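Local coordinates for protein PBP5 (Haemophilus influenzae, PDB 3A3J) that removes the terminal D-alanine from cell-wall peptide precursors, acting as a D-alanyl-D-alanine carboxypeptidase of the penicillin-binding protein group, at residues Tyr12-Tyr17 with Lys244-Gly249; Asn27-Gln32 with Ser150-Ala155; Asn188-Asp193 with Gly237-Ser242; Leu213-Thr218 with Leu225-Met230. One frame throughout, in Å; residues are numbered along the deposited sequence.

Contact 1 (Tyr12-Tyr17 with Lys244-Gly249); sequences YVLMDY and KLLQWG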
loop_
_atom_site.group_PDB
_atom_site.type_symbol
_atom_site.label_atom_id
_atom_site.label_comp_id
_atom_site.label_asym_id
_atom_site.label_seq_id
_atom_site.Cartn_x
_atom_site.Cartn_y
_atom_site.Cartn_z
ATOM N N TYR A 12 0.213 0.543 -15.328
ATOM C CA TYR A 12 -0.501 1.204 -14.284
ATOM C C TYR A 12 -1.509 0.314 -13.597
ATOM O O TYR A 12 -1.929 -0.726 -14.117
ATOM C CB TYR A 12 -1.248 2.417 -14.851
ATOM C CG TYR A 12 -2.376 2.134 -15.861
ATOM C CD1 TYR A 12 -3.681 1.825 -15.446
ATOM C CD2 TYR A 12 -2.132 2.229 -17.192
ATOM C CE1 TYR A 12 -4.717 1.611 -16.401
ATOM C CE2 TYR A 12 -3.093 2.053 -18.092
ATOM C CZ TYR A 12 -4.383 1.750 -17.726
ATOM O OH TYR A 12 -5.284 1.556 -18.746
ATOM N N VAL A 13 -1.950 0.719 -12.435
ATOM C CA VAL A 13 -2.931 -0.081 -11.776
ATOM C C VAL A 13 -3.739 0.920 -10.976
ATOM O O VAL A 13 -3.182 1.958 -10.570
ATOM C CB VAL A 13 -2.275 -1.136 -10.822
ATOM C CG1 VAL A 13 -2.084 -0.559 -9.461
ATOM C CG2 VAL A 13 -3.172 -2.313 -10.664
ATOM N N LEU A 14 -5.039 0.647 -10.776
ATOM C CA LEU A 14 -5.827 1.420 -9.843
ATOM C C LEU A 14 -6.484 0.383 -8.928
ATOM O O LEU A 14 -6.955 -0.658 -9.437
ATOM C CB LEU A 14 -6.960 2.146 -10.593
ATOM C CG LEU A 14 -7.989 2.897 -9.696
ATOM C CD1 LEU A 14 -7.228 4.039 -8.945
ATOM C CD2 LEU A 14 -9.172 3.540 -10.476
ATOM N N MET A 15 -6.595 0.638 -7.621
ATOM C CA MET A 15 -7.053 -0.422 -6.736
ATOM C C MET A 15 -7.737 0.236 -5.561
ATOM O O MET A 15 -7.263 1.254 -5.090
ATOM C CB MET A 15 -5.845 -1.307 -6.291
ATOM C CG MET A 15 -6.047 -2.052 -4.969
ATOM S SD MET A 15 -4.554 -2.810 -4.155
ATOM C CE MET A 15 -4.466 -1.944 -2.632
ATOM N N ASP A 16 -8.852 -0.306 -5.095
ATOM C CA ASP A 16 -9.491 0.155 -3.884
ATOM C C ASP A 16 -8.665 -0.321 -2.704
ATOM O O ASP A 16 -8.349 -1.516 -2.598
ATOM C CB ASP A 16 -10.923 -0.442 -3.737
ATOM C CG ASP A 16 -11.629 0.057 -2.505
ATOM O OD1 ASP A 16 -12.352 1.107 -2.539
ATOM O OD2 ASP A 16 -11.413 -0.536 -1.453
ATOM N N TYR A 17 -8.340 0.602 -1.806
ATOM C CA TYR A 17 -7.477 0.288 -0.656
ATOM C C TYR A 17 -8.200 -0.733 0.251
ATOM O O TYR A 17 -7.582 -1.578 0.911
ATOM C CB TYR A 17 -7.245 1.554 0.126
ATOM C CG TYR A 17 -6.704 1.380 1.541
ATOM C CD1 TYR A 17 -5.349 0.950 1.778
ATOM C CD2 TYR A 17 -7.507 1.652 2.638
ATOM C CE1 TYR A 17 -4.839 0.810 3.093
ATOM C CE2 TYR A 17 -7.034 1.482 3.947
ATOM C CZ TYR A 17 -5.694 1.076 4.159
ATOM O OH TYR A 17 -5.274 0.961 5.440
ATOM N N LYS A 244 -6.622 11.226 -13.619
ATOM C CA LYS A 244 -7.586 10.567 -14.479
ATOM C C LYS A 244 -8.068 9.200 -13.902
ATOM O O LYS A 244 -9.284 8.854 -13.948
ATOM C CB LYS A 244 -7.001 10.349 -15.876
ATOM C CG LYS A 244 -7.225 11.532 -16.865
ATOM C CD LYS A 244 -6.748 11.239 -18.288
ATOM C CE LYS A 244 -6.139 12.505 -18.962
ATOM N NZ LYS A 244 -5.447 12.062 -20.181
ATOM N N LEU A 245 -7.112 8.371 -13.457
ATOM C CA LEU A 245 -7.460 7.087 -12.834
ATOM C C LEU A 245 -8.292 7.302 -11.591
ATOM O O LEU A 245 -9.344 6.665 -11.418
ATOM C CB LEU A 245 -6.210 6.308 -12.472
ATOM C CG LEU A 245 -5.633 5.673 -13.729
ATOM C CD1 LEU A 245 -4.193 5.181 -13.379
ATOM C CD2 LEU A 245 -6.502 4.453 -14.166
ATOM N N LEU A 246 -7.855 8.207 -10.726
ATOM C CA LEU A 246 -8.531 8.348 -9.474
ATOM C C LEU A 246 -10.020 8.813 -9.697
ATOM O O LEU A 246 -10.950 8.215 -9.140
ATOM C CB LEU A 246 -7.755 9.293 -8.579
ATOM C CG LEU A 246 -6.344 8.789 -8.210
ATOM C CD1 LEU A 246 -5.593 9.899 -7.458
ATOM C CD2 LEU A 246 -6.426 7.494 -7.354
ATOM N N GLN A 247 -10.217 9.871 -10.495
ATOM C CA GLN A 247 -11.550 10.439 -10.773
ATOM C C GLN A 247 -12.464 9.457 -11.477
ATOM O O GLN A 247 -13.620 9.377 -11.148
ATOM C CB GLN A 247 -11.451 11.739 -11.580
ATOM C CG GLN A 247 -10.920 12.926 -10.776
ATOM C CD GLN A 247 -10.724 14.139 -11.705
ATOM O OE1 GLN A 247 -10.519 13.980 -12.937
ATOM N NE2 GLN A 247 -10.829 15.334 -11.139
ATOM N N TRP A 248 -11.948 8.693 -12.424
ATOM C CA TRP A 248 -12.722 7.620 -12.994
ATOM C C TRP A 248 -13.125 6.646 -11.925
ATOM O O TRP A 248 -14.245 6.059 -11.948
ATOM C CB TRP A 248 -11.865 6.865 -13.974
ATOM C CG TRP A 248 -12.550 5.750 -14.702
ATOM C CD1 TRP A 248 -13.429 5.875 -15.754
ATOM C CD2 TRP A 248 -12.385 4.330 -14.490
ATOM N NE1 TRP A 248 -13.795 4.641 -16.216
ATOM C CE2 TRP A 248 -13.190 3.670 -15.453
ATOM C CE3 TRP A 248 -11.657 3.556 -13.578
ATOM C CZ2 TRP A 248 -13.283 2.276 -15.520
ATOM C CZ3 TRP A 248 -11.732 2.189 -13.654
ATOM C CH2 TRP A 248 -12.534 1.553 -14.630
ATOM N N GLY A 249 -12.193 6.396 -11.005
ATOM C CA GLY A 249 -12.494 5.475 -9.912
ATOM C C GLY A 249 -13.588 6.024 -9.024
ATOM O O GLY A 249 -14.614 5.391 -8.872
#
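The six-membered part of the Trp248 ring meets Leu14 at its edge: CD2 of Leu14 lies near the ring plane, 4.0 Å from CE3 of Trp248. CD1 of Leu245 approaches the Tyr12 ring obliquely, 4.0 Å from CD1 of Tyr12; CD2 of Leu245 is as close to CE1 of Tyr12. Trp248 turns its NE1 elsewhere, to the carbonyl of Thr3, and its ring also packs edge-to-face on Phe253. Leu14 makes the closest approach from the strand. Its CG stands anti to the backbone N (chi1 174°), which sends both methyls toward the helix. CD1 of Leu14 touches CD2 of Leu246 at 3.9 Å. CD2 of Leu14 sits 3.3 Å from the carbonyl O of Leu245 and 3.9 Å from CA of Gly249. The glycine offers bare backbone where this methyl packs. The contact joins strand 11-16 of the antiparallel sheet to helix 235-252, which packs on one face of that sheet in the penicillin-recognising fold of the D-alanyl-D-alanine carboxypeptidase domain. The segment axes approach to 9.2 Å and run at 35° to each other. No hydrogen bond crosses between the segments, and the touching side chains are apolar or aromatic. Val13 points the other way, to helix 151-164 on the opposite face of the sheet.

Contact 2 (Asn27-Gln32 with Ser150-Ala155); sequences NPDQRQ and SARDMA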
loop_
_atom_site.group_PDB
_atom_site.type_symbol
_atom_site.label_atom_id
_atom_site.label_comp_id
_atom_site.label_asym_id
_atom_site.label_seq_id
_atom_site.Cartn_x
_atom_site.Cartn_y
_atom_site.Cartn_z
ATOM N N ASN A 27 -0.653 -4.011 -17.901
ATOM C CA ASN A 27 0.572 -4.730 -17.516
ATOM C C ASN A 27 0.913 -4.562 -16.049
ATOM O O ASN A 27 1.996 -4.139 -15.725
ATOM C CB ASN A 27 1.762 -4.218 -18.314
ATOM C CG ASN A 27 1.514 -4.252 -19.775
ATOM O OD1 ASN A 27 1.054 -5.251 -20.290
ATOM N ND2 ASN A 27 1.821 -3.155 -20.473
ATOM N N PRO A 28 -0.013 -4.914 -15.171
ATOM C CA PRO A 28 0.164 -4.624 -13.772
ATOM C C PRO A 28 1.351 -5.390 -13.166
ATOM O O PRO A 28 1.816 -5.012 -12.086
ATOM C CB PRO A 28 -1.153 -5.122 -13.129
ATOM C CG PRO A 28 -1.769 -6.082 -14.141
ATOM C CD PRO A 28 -1.291 -5.612 -15.494
ATOM N N ASP A 29 1.740 -6.509 -13.801
ATOM C CA ASP A 29 2.755 -7.445 -13.275
ATOM C C ASP A 29 4.010 -7.339 -14.130
ATOM O O ASP A 29 5.015 -7.948 -13.845
ATOM C CB ASP A 29 2.266 -8.906 -13.257
ATOM C CG ASP A 29 1.062 -9.110 -12.357
ATOM O OD1 ASP A 29 1.108 -8.718 -11.163
ATOM O OD2 ASP A 29 0.035 -9.667 -12.853
ATOM N N GLN A 30 3.998 -6.495 -15.146
ATOM C CA GLN A 30 5.250 -6.281 -15.897
ATOM C C GLN A 30 6.344 -5.592 -15.035
ATOM O O GLN A 30 6.072 -4.642 -14.285
ATOM C CB GLN A 30 4.987 -5.497 -17.151
ATOM C CG GLN A 30 6.215 -5.285 -18.005
ATOM C CD GLN A 30 5.952 -4.173 -18.998
ATOM O OE1 GLN A 30 6.653 -3.170 -19.022
ATOM N NE2 GLN A 30 4.889 -4.314 -19.755
ATOM N N ARG A 31 7.560 -6.105 -15.107
ATOM C CA ARG A 31 8.660 -5.569 -14.277
ATOM C C ARG A 31 9.190 -4.197 -14.781
ATOM O O ARG A 31 9.407 -3.986 -15.982
ATOM C CB ARG A 31 9.816 -6.585 -14.178
ATOM C CG ARG A 31 9.364 -7.789 -13.390
ATOM C CD ARG A 31 10.290 -8.935 -13.456
ATOM N NE ARG A 31 9.863 -9.904 -12.446
ATOM C CZ ARG A 31 10.657 -10.848 -11.931
ATOM N NH1 ARG A 31 11.903 -10.956 -12.360
ATOM N NH2 ARG A 31 10.212 -11.683 -10.989
ATOM N N GLN A 32 9.393 -3.293 -13.835
ATOM C CA GLN A 32 9.765 -1.943 -14.107
ATOM C C GLN A 32 10.844 -1.530 -13.112
ATOM O O GLN A 32 10.854 -1.984 -11.955
ATOM C CB GLN A 32 8.546 -1.030 -13.875
ATOM C CG GLN A 32 7.555 -1.034 -15.007
ATOM C CD GLN A 32 7.993 -0.104 -16.086
ATOM O OE1 GLN A 32 8.617 0.900 -15.815
ATOM N NE2 GLN A 32 7.686 -0.429 -17.296
ATOM N N SER A 150 6.766 -3.722 -9.783
ATOM C CA SER A 150 5.658 -3.612 -10.758
ATOM C C SER A 150 4.551 -2.719 -10.166
ATOM O O SER A 150 4.512 -2.448 -8.936
ATOM C CB SER A 150 5.128 -5.019 -11.061
ATOM O OG SER A 150 4.307 -5.390 -9.961
ATOM N N ALA A 151 3.609 -2.304 -11.029
ATOM C CA ALA A 151 2.543 -1.417 -10.629
ATOM C C ALA A 151 1.750 -2.038 -9.524
ATOM O O ALA A 151 1.441 -1.395 -8.520
ATOM C CB ALA A 151 1.643 -1.118 -11.888
ATOM N N ARG A 152 1.427 -3.326 -9.661
ATOM C CA ARG A 152 0.593 -3.994 -8.623
ATOM C C ARG A 152 1.374 -4.159 -7.322
ATOM O O ARG A 152 0.841 -3.981 -6.224
ATOM C CB ARG A 152 0.134 -5.414 -9.117
ATOM C CG ARG A 152 -0.897 -6.074 -8.133
ATOM C CD ARG A 152 -0.860 -7.577 -8.139
ATOM N NE ARG A 152 -1.039 -8.076 -9.500
ATOM C CZ ARG A 152 -2.252 -8.367 -9.976
ATOM N NH1 ARG A 152 -2.397 -8.829 -11.212
ATOM N NH2 ARG A 152 -3.324 -8.188 -9.177
ATOM N N ASP A 153 2.652 -4.532 -7.425
ATOM C CA ASP A 153 3.500 -4.710 -6.189
ATOM C C ASP A 153 3.659 -3.373 -5.468
ATOM O O ASP A 153 3.527 -3.245 -4.197
ATOM C CB ASP A 153 4.859 -5.306 -6.566
ATOM C CG ASP A 153 4.767 -6.820 -6.868
ATOM O OD1 ASP A 153 3.619 -7.356 -6.787
ATOM O OD2 ASP A 153 5.835 -7.438 -7.163
ATOM N N MET A 154 3.822 -2.332 -6.278
ATOM C CA MET A 154 3.894 -0.957 -5.621
ATOM C C MET A 154 2.548 -0.540 -5.046
ATOM O O MET A 154 2.482 0.133 -4.025
ATOM C CB MET A 154 4.483 0.093 -6.631
ATOM C CG MET A 154 6.055 -0.041 -6.763
ATOM S SD MET A 154 6.648 0.471 -5.183
ATOM C CE MET A 154 8.288 -0.137 -5.291
ATOM N N ALA A 155 1.440 -0.948 -5.672
ATOM C CA ALA A 155 0.143 -0.664 -4.997
ATOM C C ALA A 155 0.074 -1.414 -3.687
ATOM O O ALA A 155 -0.399 -0.903 -2.649
ATOM C CB ALA A 155 -1.100 -1.017 -5.938
HETATM O O HOH W 1 3.342 -8.223 -9.985
#
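Arg152 holds the carboxylate of Asp29 side-on, with one nitrogen for each oxygen. NE gives a nearly straight bond to OD1 of Asp29 (2.8 Å, 170°). NH1 of Arg152 reaches OD2 of Asp29 at 3.1 Å. Both oxygens are met on their syn sides, somewhat out of the carboxylate plane, which is only 16° from the guanidinium plane; this fixes the rotation of both groups. The Arg152 chain bends at chi3 (-55°) to turn this edge to the aspartate. OD1 of Asp29 also accepts from a water at 2.6 Å. The same water is bound to OG of Ser150 and, weakly, to OD1 of Asp153.

Ser150 is the N-cap of helix 151-164. Its OG accepts from N of Asp153 at 3.1 Å. The contact sets a type I beta turn, Asn27 to Gln30, against the helix start. The carbonyl O of Pro28 takes the N-H of Arg152 at 3.0 Å, in the carbonyl plane. This satisfies a first-turn amide that has no acceptor earlier in the helix. Gln30 N closes the turn on Asn27 O. OD2 of Asp153 accepts hydrogen bonds from Thr134 OG1 and Asn133 N. Arg31 NE and NH2 hydrogen-bond to Asn133 OD1 and Lys132 O.

Contact 3 (Asn188-Asp193 with Gly237-Ser242); sequences NGLLWD and GREVES. With SO4 (sulfate ion), chain B.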
loop_
_atom_site.group_PDB
_atom_site.type_symbol
_atom_site.label_atom_id
_atom_site.label_comp_id
_atom_site.label_asym_id
_atom_site.label_seq_id
_atom_site.Cartn_x
_atom_site.Cartn_y
_atom_site.Cartn_z
ATOM N N ASN A 188 5.131 15.422 -5.382
ATOM C CA ASN A 188 3.799 14.926 -5.826
ATOM C C ASN A 188 2.882 16.178 -5.981
ATOM O O ASN A 188 2.348 16.692 -4.966
ATOM C CB ASN A 188 3.241 13.909 -4.776
ATOM C CG ASN A 188 1.839 13.499 -5.073
ATOM O OD1 ASN A 188 1.247 13.921 -6.094
ATOM N ND2 ASN A 188 1.256 12.683 -4.182
ATOM N N GLY A 189 2.828 16.742 -7.196
ATOM C CA GLY A 189 2.013 17.979 -7.422
ATOM C C GLY A 189 0.553 17.818 -6.949
ATOM O O GLY A 189 -0.119 18.781 -6.556
ATOM N N LEU A 190 0.052 16.586 -6.957
ATOM C CA LEU A 190 -1.393 16.359 -6.626
ATOM C C LEU A 190 -1.734 16.788 -5.224
ATOM O O LEU A 190 -2.896 16.971 -4.867
ATOM C CB LEU A 190 -1.844 14.936 -6.959
ATOM C CG LEU A 190 -1.729 14.592 -8.446
ATOM C CD1 LEU A 190 -2.124 13.138 -8.669
ATOM C CD2 LEU A 190 -2.605 15.485 -9.358
ATOM N N LEU A 191 -0.735 17.006 -4.393
ATOM C CA LEU A 191 -1.032 17.435 -3.036
ATOM C C LEU A 191 -1.524 18.888 -3.035
ATOM O O LEU A 191 -2.042 19.386 -2.022
ATOM C CB LEU A 191 0.215 17.353 -2.175
ATOM C CG LEU A 191 0.897 15.990 -1.869
ATOM C CD1 LEU A 191 2.317 16.212 -1.108
ATOM C CD2 LEU A 191 0.001 15.104 -1.056
ATOM N N TRP A 192 -1.256 19.611 -4.118
ATOM C CA TRP A 192 -1.714 20.996 -4.162
ATOM C C TRP A 192 -3.122 21.045 -4.825
ATOM O O TRP A 192 -3.718 22.115 -4.912
ATOM C CB TRP A 192 -0.726 21.870 -4.956
ATOM C CG TRP A 192 0.447 22.229 -4.156
ATOM C CD1 TRP A 192 0.595 23.343 -3.388
ATOM C CD2 TRP A 192 1.637 21.420 -3.946
ATOM N NE1 TRP A 192 1.844 23.314 -2.751
ATOM C CE2 TRP A 192 2.483 22.137 -3.055
ATOM C CE3 TRP A 192 2.041 20.149 -4.384
ATOM C CZ2 TRP A 192 3.754 21.645 -2.631
ATOM C CZ3 TRP A 192 3.349 19.667 -3.990
ATOM C CH2 TRP A 192 4.168 20.427 -3.134
ATOM N N ASP A 193 -3.636 19.914 -5.311
ATOM C CA ASP A 193 -4.863 19.954 -6.087
ATOM C C ASP A 193 -6.073 19.946 -5.194
ATOM O O ASP A 193 -6.459 18.891 -4.676
ATOM C CB ASP A 193 -4.889 18.824 -7.100
ATOM C CG ASP A 193 -5.995 19.001 -8.139
ATOM O OD1 ASP A 193 -6.940 19.754 -7.861
ATOM O OD2 ASP A 193 -5.925 18.348 -9.206
ATOM N N GLY A 237 2.722 14.949 -17.025
ATOM C CA GLY A 237 1.778 13.896 -17.487
ATOM C C GLY A 237 1.417 12.864 -16.413
ATOM O O GLY A 237 0.284 12.293 -16.379
ATOM N N ARG A 238 2.352 12.626 -15.482
ATOM C CA ARG A 238 2.131 11.550 -14.521
ATOM C C ARG A 238 1.063 11.973 -13.518
ATOM O O ARG A 238 0.194 11.164 -13.128
ATOM C CB ARG A 238 3.451 11.090 -13.860
ATOM C CG ARG A 238 3.882 12.012 -12.736
ATOM C CD ARG A 238 5.221 11.635 -12.206
ATOM N NE ARG A 238 5.798 12.752 -11.442
ATOM C CZ ARG A 238 7.033 12.734 -10.981
ATOM N NH1 ARG A 238 7.780 11.650 -11.177
ATOM N NH2 ARG A 238 7.531 13.776 -10.332
ATOM N N GLU A 239 1.076 13.239 -13.117
ATOM C CA GLU A 239 -0.012 13.682 -12.256
ATOM C C GLU A 239 -1.379 13.733 -12.960
ATOM O O GLU A 239 -2.433 13.420 -12.346
ATOM C CB GLU A 239 0.307 15.061 -11.635
ATOM C CG GLU A 239 1.625 15.078 -10.848
ATOM C CD GLU A 239 2.029 16.501 -10.483
ATOM O OE1 GLU A 239 1.190 17.435 -10.642
ATOM O OE2 GLU A 239 3.130 16.693 -9.967
ATOM N N VAL A 240 -1.368 14.122 -14.236
ATOM C CA VAL A 240 -2.592 14.123 -15.024
ATOM C C VAL A 240 -3.213 12.681 -15.170
ATOM O O VAL A 240 -4.361 12.479 -14.902
ATOM C CB VAL A 240 -2.384 14.773 -16.424
ATOM C CG1 VAL A 240 -3.607 14.515 -17.275
ATOM C CG2 VAL A 240 -2.194 16.327 -16.321
ATOM N N GLU A 241 -2.437 11.719 -15.665
ATOM C CA GLU A 241 -2.893 10.350 -15.806
ATOM C C GLU A 241 -3.334 9.759 -14.452
ATOM O O GLU A 241 -4.267 8.965 -14.396
ATOM C CB GLU A 241 -1.825 9.489 -16.435
ATOM C CG GLU A 241 -1.381 9.982 -17.767
ATOM C CD GLU A 241 -2.604 10.224 -18.666
ATOM O OE1 GLU A 241 -3.246 9.246 -19.084
ATOM O OE2 GLU A 241 -2.931 11.375 -18.977
ATOM N N SER A 242 -2.684 10.163 -13.362
ATOM C CA SER A 242 -3.044 9.605 -12.091
ATOM C C SER A 242 -4.405 10.140 -11.716
ATOM O O SER A 242 -5.271 9.384 -11.260
ATOM C CB SER A 242 -2.033 9.955 -11.000
ATOM O OG SER A 242 -0.905 9.130 -11.162
HETATM S S SO4 B . 10.915 12.874 -9.046
HETATM O O1 SO4 B . 10.865 12.265 -7.711
HETATM O O2 SO4 B . 10.733 11.983 -10.191
HETATM O O3 SO4 B . 9.861 13.861 -8.937
HETATM O O4 SO4 B . 12.296 13.402 -9.359
#
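Glu239 places CG anti to its own carbonyl carbon (chi1 -56°) and then runs extended, so its carboxylate reaches the backbone of Gly189. Leu190 has a similar first torsion (-62°), which carries its two methyls back over the helix. Leu190 and Glu239 run alongside one another, pointing opposite ways. CD2 of Leu190 is 3.7 Å from CB of Glu239 and 3.6 Å from the carbonyl O of Glu239. CD1 of Leu190 touches CB of Ser242 at 3.9 Å. OE2 of Glu239 accepts a weak bond from N of Gly189 at 2.8 Å, with a bent angle of 128° at the hydrogen. OE1 of Glu239 lies close to CA of Gly189, where there is no side chain.

This joins the short 3-10 turn 189-192 to helix 235-252. The turn lies between strands 182-185 and 197-206. Arg238, on the same helix, extends from CG to NE and turns the edge of its guanidinium to a sulfate ion. NH2 of Arg238 bonds to sulfate O3 at 2.7 Å, and NH1 of Arg238 to sulfate O2 at 3.1 Å. Thr203 OG1 also holds this ion, probably from the crystallisation liquor. Thr203 follows Lys202, the probable substrate-binding residue, in a KTG-type motif. Two nearly straight bonds from Arg238 suit an anion, and the sulfate may occupy the place of a substrate carboxylate, whereas the bent Gly189 bond suggests a looser polar tie.

Contact 4 (Leu213-Thr218 with Leu225-Met230); sequences LVASAT and LISVVM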
loop_
_atom_site.group_PDB
_atom_site.type_symbol
_atom_site.label_atom_id
_atom_site.label_comp_id
_atom_site.label_asym_id
_atom_site.label_seq_id
_atom_site.Cartn_x
_atom_site.Cartn_y
_atom_site.Cartn_z
ATOM N N LEU A 213 4.560 7.357 -10.511
ATOM C CA LEU A 213 4.011 8.003 -9.331
ATOM C C LEU A 213 3.074 7.030 -8.678
ATOM O O LEU A 213 2.385 6.333 -9.353
ATOM C CB LEU A 213 3.192 9.247 -9.760
ATOM C CG LEU A 213 2.249 9.932 -8.756
ATOM C CD1 LEU A 213 2.976 10.421 -7.560
ATOM C CD2 LEU A 213 1.316 11.083 -9.336
ATOM N N VAL A 214 3.046 6.997 -7.357
ATOM C CA VAL A 214 2.097 6.240 -6.619
ATOM C C VAL A 214 1.231 7.238 -5.879
ATOM O O VAL A 214 1.736 8.032 -5.117
ATOM C CB VAL A 214 2.839 5.288 -5.625
ATOM C CG1 VAL A 214 1.814 4.552 -4.738
ATOM C CG2 VAL A 214 3.559 4.268 -6.436
ATOM N N ALA A 215 -0.067 7.258 -6.125
ATOM C CA ALA A 215 -0.898 8.255 -5.467
ATOM C C ALA A 215 -2.022 7.562 -4.735
ATOM O O ALA A 215 -2.436 6.473 -5.100
ATOM C CB ALA A 215 -1.453 9.308 -6.518
ATOM N N SER A 216 -2.501 8.175 -3.676
ATOM C CA SER A 216 -3.646 7.658 -3.038
ATOM C C SER A 216 -4.495 8.854 -2.645
ATOM O O SER A 216 -3.948 9.908 -2.282
ATOM C CB SER A 216 -3.251 6.844 -1.803
ATOM O OG SER A 216 -4.421 6.316 -1.132
ATOM N N ALA A 217 -5.826 8.696 -2.747
ATOM C CA ALA A 217 -6.829 9.769 -2.500
ATOM C C ALA A 217 -8.062 9.162 -1.830
ATOM O O ALA A 217 -8.350 7.983 -2.040
ATOM C CB ALA A 217 -7.266 10.399 -3.785
ATOM N N THR A 218 -8.753 9.978 -1.033
ATOM C CA THR A 218 -9.939 9.561 -0.338
ATOM C C THR A 218 -11.165 10.429 -0.677
ATOM O O THR A 218 -11.066 11.525 -1.264
ATOM C CB THR A 218 -9.825 9.667 1.157
ATOM O OG1 THR A 218 -9.670 11.035 1.483
ATOM C CG2 THR A 218 -8.626 8.810 1.743
ATOM N N LEU A 225 -8.654 5.119 -2.702
ATOM C CA LEU A 225 -8.017 4.473 -3.843
ATOM C C LEU A 225 -6.494 4.703 -3.886
ATOM O O LEU A 225 -5.983 5.663 -3.319
ATOM C CB LEU A 225 -8.606 5.010 -5.151
ATOM C CG LEU A 225 -10.150 4.906 -5.398
ATOM C CD1 LEU A 225 -10.595 5.579 -6.783
ATOM C CD2 LEU A 225 -10.624 3.443 -5.294
ATOM N N ILE A 226 -5.802 3.842 -4.624
ATOM C CA ILE A 226 -4.408 3.976 -4.777
ATOM C C ILE A 226 -4.187 3.763 -6.222
ATOM O O ILE A 226 -4.699 2.734 -6.749
ATOM C CB ILE A 226 -3.678 2.840 -3.973
ATOM C CG1 ILE A 226 -3.856 3.105 -2.493
ATOM C CG2 ILE A 226 -2.187 2.756 -4.380
ATOM C CD1 ILE A 226 -3.342 1.886 -1.660
ATOM N N SER A 227 -3.461 4.684 -6.890
ATOM C CA SER A 227 -3.083 4.454 -8.289
ATOM C C SER A 227 -1.587 4.331 -8.433
ATOM O O SER A 227 -0.865 4.914 -7.617
ATOM C CB SER A 227 -3.526 5.662 -9.139
ATOM O OG SER A 227 -3.097 6.957 -8.572
ATOM N N VAL A 228 -1.132 3.680 -9.513
ATOM C CA VAL A 228 0.245 3.601 -9.809
ATOM C C VAL A 228 0.361 3.733 -11.315
ATOM O O VAL A 228 -0.303 3.025 -12.025
ATOM C CB VAL A 228 0.919 2.205 -9.344
ATOM C CG1 VAL A 228 2.397 2.212 -9.627
ATOM C CG2 VAL A 228 0.650 1.926 -7.850
ATOM N N VAL A 229 1.205 4.648 -11.794
ATOM C CA VAL A 229 1.531 4.712 -13.200
ATOM C C VAL A 229 3.066 4.633 -13.379
ATOM O O VAL A 229 3.831 5.222 -12.600
ATOM C CB VAL A 229 0.963 6.054 -13.853
ATOM C CG1 VAL A 229 -0.548 6.147 -13.601
ATOM C CG2 VAL A 229 1.645 7.322 -13.231
ATOM N N MET A 230 3.511 3.924 -14.410
ATOM C CA MET A 230 4.888 3.764 -14.614
ATOM C C MET A 230 5.162 4.035 -16.063
ATOM O O MET A 230 4.286 3.801 -16.900
ATOM C CB MET A 230 5.314 2.313 -14.241
ATOM C CG MET A 230 5.316 2.128 -12.781
ATOM S SD MET A 230 5.389 0.406 -12.188
ATOM C CE MET A 230 6.394 0.722 -10.743
HETATM O O HOH W 2 -0.504 7.133 -9.777
#
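Strands 210-218 and 224-232 form a beta hairpin of the central antiparallel sheet, and Leu213-Thr218 pairs with Leu225-Met230 within it. Leu213 with Val229, Ala215 with Ser227 and Ala217 with Leu225 are hydrogen-bonded pairs. The shortest of these bonds is from Ser227 N to Ala215 O, at 2.7 Å. Val214 with Val228 and Ser216 with Ile226 are non-hydrogen-bonded pairs, and their side chains share one face. Val214 and Val228 lie side by side, with CG2 of Val214 4.0 Å from CG1 of Val228. On its other edge, strand 210-218 pairs through Val214 with Met201 and with Lys202, the probable substrate-binding residue.

Ser216 adds a bond of its own. With OG anti to the backbone N (chi1 180°), its hydroxyl donates to the carbonyl O of Leu225 at 2.8 Å. It comes from above the carbonyl plane, 36° out of it. Ala217 N meets this same oxygen from the opposite face, so two donors grip one carbonyl. Arg224 NH1 also bonds to the Ser216 hydroxyl. This face of the sheet, with Ser216, Ile226 and Val228, packs on helix 151-164, while Leu213, Ser227 and Val229 face helix 235-252. The hairpin therefore lies between helices on both sides, as in other serine penicillin-recognising enzymes. On the helix 235-252 side, a water donates to Leu213 O at 3.0 Å and binds OG of Ser227.

In the fold
Contacts 1 and 4 share the sheet, and their centres are 7 Å apart. Val13 N of contact 1 probably hydrogen-bonds to Val228 O of contact 4 (2.9 Å). Contacts 1 and 3 both use helix 235-252. Ser242 OG of contact 3 packs 3.5 Å from Leu213 CD2 of contact 4. Contact 2 meets the other face, where Ala155 CB is 3.7 Å from Val13 CG1. In contact 4 the Val214 side chain is about 5 Å from that of Lys202, the probable substrate-binding residue, and about 10 Å from that of Ser36, the probable acylated serine. The Asn188 side chain of contact 3 is about 7 Å from that of Lys202; Arg238 and Thr203 hold the sulfate.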